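IclR transcriptional regulator (Thermotoga maritima, PDB 1MKM) probably binds DNA as a winged helix-turn-helix transcription factor of the IclR family, with a zinc-binding C-terminal domain related to GAF domains. Local coordinates at residues His85-Asp90 / Lys237-Glu242; Asp90-Thr95 / Asp113-Glu118; His100-Asp105 / Thr136-Ser141; Leu143-Glu148 / Pro203-Asn208. All blocks are in the same frame, centred on the assembly; numbering follows the deposited sequence.

How the contacts relate
Contacts 1 and 2 meet on helix 79-93 and share D90. Contact 1 joins that helix to helix 226-246 at the surface, through a salt bridge and carbon contacts on a histidine ring, whereas contact 2 seats the helix end, partly buried, against the exit of strand 108-115 through a methionine and a valine. Contacts 3 and 4 are buried and belong to helix 137-143 and the loop after it: one sets isoleucine methyls round a serine hydroxyl near a zinc ion, the other joins two phenylalanines and a proline. All except contact 1 include a strand of the six-stranded antiparallel sheet. These three have no hydrogen bond between their segments and rest on van der Waals contact.

Contact 1: residues His85-Asp90 / Lys237-Glu242; sequences HDHLVD and KEKAEE
D90 OD2 takes one hydrogen bond across the contact, from K239 NZ at 2.6 Å, which is also a salt bridge; the guanidinium of R94, four residues further on, adds a charge contact, with OD2 well out of its plane. The lysine nitrogen uses the anti lone pair of OD2, the one turned away from the second carboxylate oxygen. K239 reaches it with a chain bent at CB-CG (chi2 -63°) and extended from there to NZ, and its CE also lies close to OD2.

The bend carries the K239 methylenes past H87. K239 CD sits at the edge of the imidazole, near the ring plane, 3.3 Å from H87 CD2. Further round the ring, E242 CG comes obliquely to H87 NE2 at 3.0 Å, a carbon contact and not a bond. The E242 carboxylate plane is turned 63° from the ring, and its OE2 lies in the ring plane at 4.0 Å from H87 NE2. H87 is thus touched by the aliphatic parts of K239 and E242.

Helices 79-93 and 226-246 run almost antiparallel here, at 170° with axes 10.3 Å apart, and the inward sides of the same turns rest on the sheet through L88 and A240. R94 also pairs with E238, so D90, K239, R94 and E238 form a linked set of opposite charges. Two cationic neighbours would be expected to favour the ionised form of D90. The helices are thus joined at the surface by a salt bridge beside aliphatic packing on H87.

Contact 2: residues Asp90-Thr95 / Asp113-Glu118; sequences DIMKRT and DKVEGE
M92 meets V115 and the backbone beyond it with every atom of its side chain. CB presses on V115 CG1 at 3.3 Å, closer than usual van der Waals contact, and the two side chains cross at about a right angle. The next atom, CG, touches the same methyl at 3.4 Å and also lies 3.3 Å from the carbonyl oxygen of E116, with G117 CA just beyond at 4.0 Å. Bends at chi2 (-82°) and chi3 (-68°) then fold the chain back, so that SD passes E116 O at 3.8 Å and the terminal CE returns to V115 CG1 at 3.6 Å. The thioether is thereby wrapped round one valine methyl and one peptide oxygen.

T95 OG1 donates to I91 O at 2.7 Å, tying T95 back to the helix. E116, whose backbone meets M92, sends its own side chain to a salt bridge with R76 of the third subunit. Such packing of a helix end against the end of a neighbouring strand is an element of the alpha/beta layering in the GAF-like IclR C-terminal domain, where helix 79-93 lies against the hairpin of strands 98-105 and 108-115.

Contact 3: residues His100-Asp105 / Thr136-Ser141; sequences HLILKD and TASGKS
I102 points from its strand at the first turn of helix 137-143, and its two branches close on the hydroxyl of S138. The ethyl end, CD1, lies 3.3 Å from S138 OG, and the short branch, CG2, 3.5 Å from the same oxygen, which thus sits in the fork of the isoleucine. This follows from the placing of CG1 between the backbone N and the carbonyl carbon (chi1 78°), with the chain extended beyond it, so that CD1 stretches over the helix backbone as well. There it meets S138 C and G139 N, both at 3.8 Å, where the glycine brings no side chain.

S138 holds OG on the strand side through a chi1 of 50°, and its CB lies 3.8 Å from I102 CD1. The pair is an apolar group against a polar one, without a hydrogen bond between them. The S138 side chain is about 4 Å from a bound zinc ion and about 7 Å from the side chain of C199, which together with D189 binds zinc in a structure of this protein, so the I102-S138 contact lies close to that site. The turn itself is held by K140 N bonding to T136 O.

Strand 98-105 runs between strands 108-115 and 211-220. L101, next to I102, points away from helix 137-143 and packs against L88 of helix 79-93, so that the two helices lie on opposite faces of the strand. The helix further touches strand 211-220 through S138 on S216, and strand 197-205 through A137 on C199 and S141 on P203.

Contact 4: residues Leu143-Glu148 / Pro203-Asn208; sequences LAFVPE and PIFDHN
F145, in the loop after helix 137-143, approaches strand 197-205 with its CA 8.1 Å from that of P203, and no hydrogen bond joins the two segments. The gap is bridged by rings. F205 brings the CZ end of its ring over one face of F145, 3.2 Å above the plane and displaced toward the rim, where CZ is nearest F145 CD2. Its neighbour CE2 rests 3.5 Å from F145 CG and close to CB. The two planes lie at 54° with centroids 4.8 Å apart, an oblique aromatic pair.

P203 fills the adjacent place: its CG touches F145 CD1 at 3.8 Å and F145 CE1 at a similar distance, approaching the ring obliquely. Because P203 and F205 are two residues apart, both project from the strand toward the loop, and F145, with CG anti to its carbonyl carbon (chi1 -74°), is directed at both.

I204, between them, points the other way, onto A240, I243 and S244 of helix 226-246. F205 also meets the ring of Y249 at the chain end. On the loop side, V146 turns from the contact onto L151 of helix 148-157 and P211 of strand 211-220, so the loop is held between strand 197-205 and helix 148-157.

Contact 1: residues His85-Asp90 / Lys237-Glu242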
# COMPACT_ATOMS: atom_id res chain seq x y z
N HIS B 85 4.31 -4.05 29.09
CA HIS B 85 4.51 -3.80 27.68
C HIS B 85 5.92 -3.52 27.15
O HIS B 85 6.33 -4.13 26.17
CB HIS B 85 3.60 -2.70 27.15
CG HIS B 85 3.65 -2.59 25.66
ND1 HIS B 85 3.18 -3.58 24.83
CD2 HIS B 85 4.21 -1.66 24.85
CE1 HIS B 85 3.46 -3.27 23.57
NE2 HIS B 85 4.08 -2.11 23.56
N ASP B 86 6.66 -2.60 27.77
CA ASP B 86 8.00 -2.30 27.27
C ASP B 86 9.01 -3.40 27.51
O ASP B 86 9.88 -3.66 26.67
CB ASP B 86 8.50 -0.97 27.84
CG ASP B 86 7.74 0.21 27.28
OD1 ASP B 86 7.36 0.15 26.09
OD2 ASP B 86 7.53 1.20 28.00
N HIS B 87 8.91 -4.07 28.65
CA HIS B 87 9.83 -5.16 28.93
C HIS B 87 9.60 -6.22 27.86
O HIS B 87 10.51 -6.93 27.49
CB HIS B 87 9.57 -5.73 30.32
CG HIS B 87 9.93 -4.78 31.41
ND1 HIS B 87 9.34 -3.54 31.55
CD2 HIS B 87 10.83 -4.88 32.42
CE1 HIS B 87 9.86 -2.92 32.59
NE2 HIS B 87 10.77 -3.71 33.13
N LEU B 88 8.37 -6.29 27.37
CA LEU B 88 8.03 -7.26 26.34
C LEU B 88 8.69 -6.85 25.03
O LEU B 88 9.31 -7.67 24.36
CB LEU B 88 6.51 -7.35 26.17
CG LEU B 88 5.71 -7.71 27.43
CD1 LEU B 88 4.22 -7.64 27.12
CD2 LEU B 88 6.09 -9.11 27.94
N VAL B 89 8.57 -5.57 24.68
CA VAL B 89 9.18 -5.07 23.46
C VAL B 89 10.69 -5.30 23.55
O VAL B 89 11.34 -5.65 22.56
CB VAL B 89 8.88 -3.56 23.25
CG1 VAL B 89 9.51 -3.08 21.96
CG2 VAL B 89 7.37 -3.32 23.20
N ASP B 90 11.25 -5.13 24.75
CA ASP B 90 12.67 -5.33 24.92
C ASP B 90 13.03 -6.81 24.74
O ASP B 90 14.02 -7.14 24.06
CB ASP B 90 13.12 -4.80 26.28
CG ASP B 90 14.65 -4.82 26.47
OD1 ASP B 90 15.41 -4.59 25.50
OD2 ASP B 90 15.08 -5.06 27.61
N LYS B 237 13.00 -14.48 32.89
CA LYS B 237 13.01 -14.33 34.34
C LYS B 237 13.46 -12.94 34.75
O LYS B 237 12.99 -12.41 35.76
CB LYS B 237 13.92 -15.38 34.98
CG LYS B 237 13.20 -16.28 35.98
CD LYS B 237 12.45 -15.48 37.04
CE LYS B 237 11.69 -16.39 37.99
NZ LYS B 237 10.89 -15.66 39.02
N GLU B 238 14.36 -12.34 33.97
CA GLU B 238 14.84 -11.01 34.29
C GLU B 238 13.71 -9.99 34.28
O GLU B 238 13.58 -9.18 35.21
CB GLU B 238 15.91 -10.57 33.28
CG GLU B 238 16.46 -9.17 33.56
CD GLU B 238 17.31 -8.62 32.42
OE1 GLU B 238 18.20 -9.34 31.94
OE2 GLU B 238 17.08 -7.46 32.01
N LYS B 239 12.89 -10.01 33.23
CA LYS B 239 11.77 -9.09 33.11
C LYS B 239 10.71 -9.51 34.11
O LYS B 239 10.08 -8.68 34.75
CB LYS B 239 11.19 -9.10 31.69
CG LYS B 239 12.16 -8.62 30.61
CD LYS B 239 12.55 -7.16 30.82
CE LYS B 239 13.46 -6.65 29.70
NZ LYS B 239 13.83 -5.21 29.89
N ALA B 240 10.51 -10.82 34.24
CA ALA B 240 9.51 -11.31 35.18
C ALA B 240 9.73 -10.66 36.55
O ALA B 240 8.85 -9.96 37.07
CB ALA B 240 9.62 -12.83 35.31
N GLU B 241 10.91 -10.87 37.11
CA GLU B 241 11.25 -10.30 38.41
C GLU B 241 10.95 -8.80 38.47
O GLU B 241 10.35 -8.32 39.43
CB GLU B 241 12.72 -10.56 38.73
CG GLU B 241 13.24 -9.78 39.92
CD GLU B 241 14.62 -10.21 40.34
OE1 GLU B 241 15.49 -10.36 39.45
OE2 GLU B 241 14.84 -10.38 41.56
N GLU B 242 11.36 -8.07 37.44
CA GLU B 242 11.14 -6.62 37.41
C GLU B 242 9.66 -6.26 37.41
O GLU B 242 9.23 -5.37 38.15
CB GLU B 242 11.80 -6.01 36.17
CG GLU B 242 11.37 -4.57 35.90
CD GLU B 242 11.87 -3.60 36.94
OE1 GLU B 242 11.73 -3.89 38.14
OE2 GLU B 242 12.41 -2.54 36.56

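Contact 2: residues Asp90-Thr95 / Asp113-Glu118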
# COMPACT_ATOMS: atom_id res chain seq x y z
N ASP B 90 11.25 -5.13 24.75
CA ASP B 90 12.67 -5.33 24.92
C ASP B 90 13.03 -6.81 24.74
O ASP B 90 14.02 -7.14 24.06
CB ASP B 90 13.12 -4.80 26.28
CG ASP B 90 14.65 -4.82 26.47
OD1 ASP B 90 15.41 -4.59 25.50
OD2 ASP B 90 15.08 -5.06 27.61
N ILE B 91 12.23 -7.69 25.33
CA ILE B 91 12.47 -9.12 25.22
C ILE B 91 12.45 -9.53 23.75
O ILE B 91 13.19 -10.42 23.34
CB ILE B 91 11.40 -9.96 25.97
CG1 ILE B 91 11.40 -9.59 27.46
CG2 ILE B 91 11.69 -11.45 25.79
CD1 ILE B 91 10.35 -10.31 28.27
N MET B 92 11.60 -8.88 22.96
CA MET B 92 11.53 -9.21 21.54
C MET B 92 12.74 -8.70 20.76
O MET B 92 13.21 -9.35 19.81
CB MET B 92 10.26 -8.64 20.93
CG MET B 92 10.13 -8.88 19.44
SD MET B 92 11.04 -7.70 18.39
CE MET B 92 10.11 -6.23 18.71
N LYS B 93 13.24 -7.54 21.15
CA LYS B 93 14.38 -6.95 20.47
C LYS B 93 15.68 -7.62 20.86
O LYS B 93 16.66 -7.57 20.12
CB LYS B 93 14.44 -5.45 20.75
CG LYS B 93 13.20 -4.73 20.28
CD LYS B 93 13.15 -3.33 20.83
CE LYS B 93 14.01 -2.39 20.02
NZ LYS B 93 13.51 -2.30 18.63
N ARG B 94 15.69 -8.27 22.02
CA ARG B 94 16.88 -8.96 22.49
C ARG B 94 16.85 -10.46 22.22
O ARG B 94 17.80 -11.16 22.57
CB ARG B 94 17.10 -8.70 23.98
CG ARG B 94 17.16 -7.22 24.30
CD ARG B 94 17.73 -6.97 25.67
NE ARG B 94 16.86 -7.45 26.74
CZ ARG B 94 17.22 -7.48 28.02
NH1 ARG B 94 18.42 -7.06 28.39
NH2 ARG B 94 16.36 -7.92 28.93
N THR B 95 15.78 -10.95 21.61
CA THR B 95 15.70 -12.37 21.29
C THR B 95 15.26 -12.55 19.84
O THR B 95 15.61 -13.54 19.19
CB THR B 95 14.68 -13.12 22.17
OG1 THR B 95 13.36 -12.68 21.85
CG2 THR B 95 14.97 -12.87 23.65
N ASP B 113 -1.45 -9.18 25.85
CA ASP B 113 -0.43 -8.41 25.14
C ASP B 113 0.44 -9.36 24.32
O ASP B 113 0.66 -10.51 24.69
CB ASP B 113 0.45 -7.63 26.11
CG ASP B 113 1.12 -6.42 25.45
OD1 ASP B 113 1.38 -6.47 24.23
OD2 ASP B 113 1.38 -5.42 26.14
N LYS B 114 0.93 -8.88 23.18
CA LYS B 114 1.78 -9.70 22.34
C LYS B 114 2.67 -8.82 21.47
O LYS B 114 2.20 -7.86 20.84
CB LYS B 114 0.91 -10.62 21.45
CG LYS B 114 1.69 -11.49 20.46
CD LYS B 114 0.77 -12.01 19.36
CE LYS B 114 1.45 -13.06 18.50
NZ LYS B 114 0.58 -13.54 17.38
N VAL B 115 3.96 -9.12 21.46
CA VAL B 115 4.91 -8.38 20.63
C VAL B 115 5.36 -9.33 19.54
O VAL B 115 6.04 -10.31 19.82
CB VAL B 115 6.17 -7.95 21.39
CG1 VAL B 115 7.22 -7.44 20.38
CG2 VAL B 115 5.86 -6.88 22.40
N GLU B 116 5.01 -9.03 18.29
CA GLU B 116 5.42 -9.89 17.19
C GLU B 116 6.93 -9.85 17.00
O GLU B 116 7.58 -8.85 17.28
CB GLU B 116 4.72 -9.48 15.89
CG GLU B 116 3.21 -9.59 15.91
CD GLU B 116 2.58 -9.43 14.54
OE1 GLU B 116 2.96 -8.47 13.83
OE2 GLU B 116 1.71 -10.25 14.16
N GLY B 117 7.48 -10.96 16.52
CA GLY B 117 8.90 -11.06 16.29
C GLY B 117 9.22 -10.70 14.85
O GLY B 117 8.34 -10.34 14.05
N GLU B 118 10.50 -10.81 14.53
CA GLU B 118 11.01 -10.49 13.21
C GLU B 118 10.45 -11.36 12.09
O GLU B 118 10.34 -10.89 10.95
CB GLU B 118 12.53 -10.57 13.25
CG GLU B 118 13.12 -9.55 14.23
CD GLU B 118 14.60 -9.72 14.47
OE1 GLU B 118 15.32 -10.14 13.53
OE2 GLU B 118 15.05 -9.43 15.59

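Contact 3: residues His100-Asp105 / Thr136-Ser141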
# COMPACT_ATOMS: atom_id res chain seq x y z
N HIS B 100 4.66 -13.28 24.50
CA HIS B 100 3.26 -13.27 24.92
C HIS B 100 3.16 -12.99 26.40
O HIS B 100 4.09 -13.24 27.16
CB HIS B 100 2.56 -14.61 24.65
CG HIS B 100 2.46 -14.95 23.20
ND1 HIS B 100 1.39 -14.56 22.42
CD2 HIS B 100 3.29 -15.65 22.39
CE1 HIS B 100 1.57 -15.01 21.18
NE2 HIS B 100 2.72 -15.67 21.14
N LEU B 101 2.01 -12.46 26.81
CA LEU B 101 1.73 -12.18 28.21
C LEU B 101 0.30 -12.63 28.42
O LEU B 101 -0.63 -12.03 27.88
CB LEU B 101 1.84 -10.68 28.52
CG LEU B 101 1.46 -10.35 29.97
CD1 LEU B 101 2.54 -10.89 30.87
CD2 LEU B 101 1.30 -8.83 30.19
N ILE B 102 0.11 -13.70 29.19
CA ILE B 102 -1.23 -14.21 29.45
C ILE B 102 -1.69 -13.87 30.85
O ILE B 102 -0.95 -14.05 31.81
CB ILE B 102 -1.33 -15.73 29.24
CG1 ILE B 102 -0.74 -16.48 30.44
CG2 ILE B 102 -0.56 -16.13 28.00
CD1 ILE B 102 -0.90 -17.99 30.33
N LEU B 103 -2.93 -13.38 30.95
CA LEU B 103 -3.55 -13.00 32.23
C LEU B 103 -4.25 -14.21 32.82
O LEU B 103 -5.06 -14.83 32.14
CB LEU B 103 -4.58 -11.89 32.03
CG LEU B 103 -5.41 -11.41 33.22
CD1 LEU B 103 -4.52 -10.69 34.23
CD2 LEU B 103 -6.50 -10.46 32.72
N LYS B 104 -3.93 -14.54 34.07
CA LYS B 104 -4.53 -15.68 34.77
C LYS B 104 -5.99 -15.38 35.13
O LYS B 104 -6.26 -14.46 35.88
CB LYS B 104 -3.74 -15.95 36.05
CG LYS B 104 -4.46 -16.76 37.13
CD LYS B 104 -4.41 -18.26 36.88
CE LYS B 104 -4.60 -19.02 38.18
NZ LYS B 104 -5.92 -18.73 38.81
N ASP B 105 -6.93 -16.16 34.58
CA ASP B 105 -8.35 -15.95 34.88
C ASP B 105 -9.03 -17.28 35.17
O ASP B 105 -9.64 -17.90 34.29
CB ASP B 105 -9.05 -15.26 33.71
CG ASP B 105 -10.43 -14.76 34.07
OD1 ASP B 105 -10.53 -13.94 35.02
OD2 ASP B 105 -11.41 -15.17 33.42
N THR B 136 0.45 -25.09 27.55
CA THR B 136 1.26 -23.93 27.20
C THR B 136 2.29 -23.61 28.31
O THR B 136 2.03 -23.85 29.49
CB THR B 136 0.35 -22.71 26.94
OG1 THR B 136 1.10 -21.68 26.31
CG2 THR B 136 -0.24 -22.19 28.23
N ALA B 137 3.45 -23.09 27.92
CA ALA B 137 4.51 -22.75 28.88
C ALA B 137 4.11 -21.69 29.90
O ALA B 137 4.21 -21.91 31.11
CB ALA B 137 5.76 -22.30 28.14
N SER B 138 3.69 -20.53 29.42
CA SER B 138 3.27 -19.48 30.34
C SER B 138 2.12 -20.05 31.21
O SER B 138 1.91 -19.63 32.35
CB SER B 138 2.80 -18.25 29.55
OG SER B 138 1.86 -18.60 28.54
N GLY B 139 1.40 -21.03 30.67
CA GLY B 139 0.30 -21.65 31.40
C GLY B 139 0.76 -22.51 32.56
O GLY B 139 0.36 -22.28 33.70
N LYS B 140 1.60 -23.50 32.29
CA LYS B 140 2.11 -24.38 33.34
C LYS B 140 2.96 -23.54 34.29
O LYS B 140 2.96 -23.77 35.49
CB LYS B 140 2.94 -25.51 32.73
CG LYS B 140 2.13 -26.41 31.82
CD LYS B 140 2.97 -27.49 31.17
CE LYS B 140 3.97 -26.90 30.19
NZ LYS B 140 4.68 -27.97 29.43
N SER B 141 3.67 -22.57 33.73
CA SER B 141 4.49 -21.69 34.55
C SER B 141 3.60 -21.07 35.63
O SER B 141 4.05 -20.77 36.73
CB SER B 141 5.11 -20.60 33.66
OG SER B 141 6.14 -19.88 34.31

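Contact 4: residues Leu143-Glu148 / Pro203-Asn208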
# COMPACT_ATOMS: atom_id res chain seq x y z
N LEU B 143 0.60 -22.58 36.62
CA LEU B 143 0.09 -23.72 37.38
C LEU B 143 1.16 -24.31 38.28
O LEU B 143 0.93 -25.31 38.96
CB LEU B 143 -0.41 -24.81 36.43
CG LEU B 143 -1.90 -24.79 36.10
CD1 LEU B 143 -2.25 -25.96 35.18
CD2 LEU B 143 -2.68 -24.88 37.41
N ALA B 144 2.34 -23.69 38.27
CA ALA B 144 3.45 -24.17 39.09
C ALA B 144 3.64 -23.29 40.31
O ALA B 144 4.68 -23.35 40.97
CB ALA B 144 4.73 -24.19 38.26
N PHE B 145 2.65 -22.45 40.60
CA PHE B 145 2.73 -21.57 41.75
C PHE B 145 1.37 -21.27 42.36
O PHE B 145 1.28 -20.50 43.32
CB PHE B 145 3.44 -20.26 41.38
CG PHE B 145 4.92 -20.40 41.20
CD1 PHE B 145 5.46 -20.87 40.01
CD2 PHE B 145 5.79 -20.10 42.25
CE1 PHE B 145 6.83 -21.05 39.86
CE2 PHE B 145 7.16 -20.27 42.12
CZ PHE B 145 7.68 -20.75 40.91
N VAL B 146 0.32 -21.86 41.80
CA VAL B 146 -1.02 -21.66 42.34
C VAL B 146 -1.04 -22.46 43.63
O VAL B 146 -0.60 -23.61 43.65
CB VAL B 146 -2.12 -22.21 41.39
CG1 VAL B 146 -2.11 -21.44 40.08
CG2 VAL B 146 -1.91 -23.70 41.13
N PRO B 147 -1.52 -21.87 44.73
CA PRO B 147 -1.54 -22.64 45.98
C PRO B 147 -2.02 -24.08 45.73
O PRO B 147 -3.07 -24.30 45.10
CB PRO B 147 -2.49 -21.83 46.85
CG PRO B 147 -2.11 -20.43 46.48
CD PRO B 147 -2.04 -20.51 44.95
N GLU B 148 -1.22 -25.03 46.19
CA GLU B 148 -1.47 -26.46 46.06
C GLU B 148 -2.95 -26.84 46.09
O GLU B 148 -3.41 -27.64 45.29
CB GLU B 148 -0.72 -27.20 47.18
CG GLU B 148 -0.73 -26.47 48.51
CD GLU B 148 -2.13 -26.25 49.06
OE1 GLU B 148 -2.79 -27.24 49.43
OE2 GLU B 148 -2.59 -25.08 49.10
N PRO B 203 6.53 -17.08 35.48
CA PRO B 203 5.37 -16.42 36.09
C PRO B 203 5.60 -14.96 36.48
O PRO B 203 6.70 -14.43 36.39
CB PRO B 203 5.09 -17.28 37.33
CG PRO B 203 5.73 -18.59 37.02
CD PRO B 203 7.01 -18.17 36.34
N ILE B 204 4.52 -14.32 36.93
CA ILE B 204 4.54 -12.94 37.38
C ILE B 204 3.69 -12.93 38.65
O ILE B 204 2.49 -13.18 38.59
CB ILE B 204 3.87 -11.99 36.36
CG1 ILE B 204 4.71 -11.89 35.08
CG2 ILE B 204 3.71 -10.60 36.98
CD1 ILE B 204 5.92 -10.96 35.19
N PHE B 205 4.31 -12.63 39.79
CA PHE B 205 3.58 -12.62 41.06
C PHE B 205 3.06 -11.24 41.46
O PHE B 205 3.58 -10.20 41.04
CB PHE B 205 4.47 -13.20 42.17
CG PHE B 205 5.00 -14.57 41.85
CD1 PHE B 205 6.38 -14.80 41.82
CD2 PHE B 205 4.13 -15.61 41.53
CE1 PHE B 205 6.88 -16.06 41.47
CE2 PHE B 205 4.62 -16.87 41.18
CZ PHE B 205 6.00 -17.10 41.15
N ASP B 206 2.03 -11.24 42.30
CA ASP B 206 1.39 -10.01 42.77
C ASP B 206 1.71 -9.72 44.23
O ASP B 206 2.76 -10.10 44.74
CB ASP B 206 -0.12 -10.13 42.59
CG ASP B 206 -0.73 -11.20 43.48
OD1 ASP B 206 -0.03 -12.20 43.77
OD2 ASP B 206 -1.91 -11.06 43.87
N HIS B 207 0.78 -9.03 44.89
CA HIS B 207 0.92 -8.68 46.31
C HIS B 207 1.37 -9.88 47.14
O HIS B 207 2.51 -9.96 47.59
CB HIS B 207 -0.42 -8.18 46.85
CG HIS B 207 -0.66 -6.72 46.65
ND1 HIS B 207 -0.25 -6.04 45.51
CD2 HIS B 207 -1.30 -5.80 47.41
CE1 HIS B 207 -0.63 -4.78 45.59
NE2 HIS B 207 -1.27 -4.61 46.74
N ASN B 208 0.44 -10.81 47.33
CA ASN B 208 0.68 -12.01 48.13
C ASN B 208 1.32 -13.14 47.32
O ASN B 208 1.04 -14.32 47.56
CB ASN B 208 -0.65 -12.49 48.72
CG ASN B 208 -1.51 -11.33 49.20
OD1 ASN B 208 -1.92 -10.48 48.41
ND2 ASN B 208 -1.79 -11.30 50.50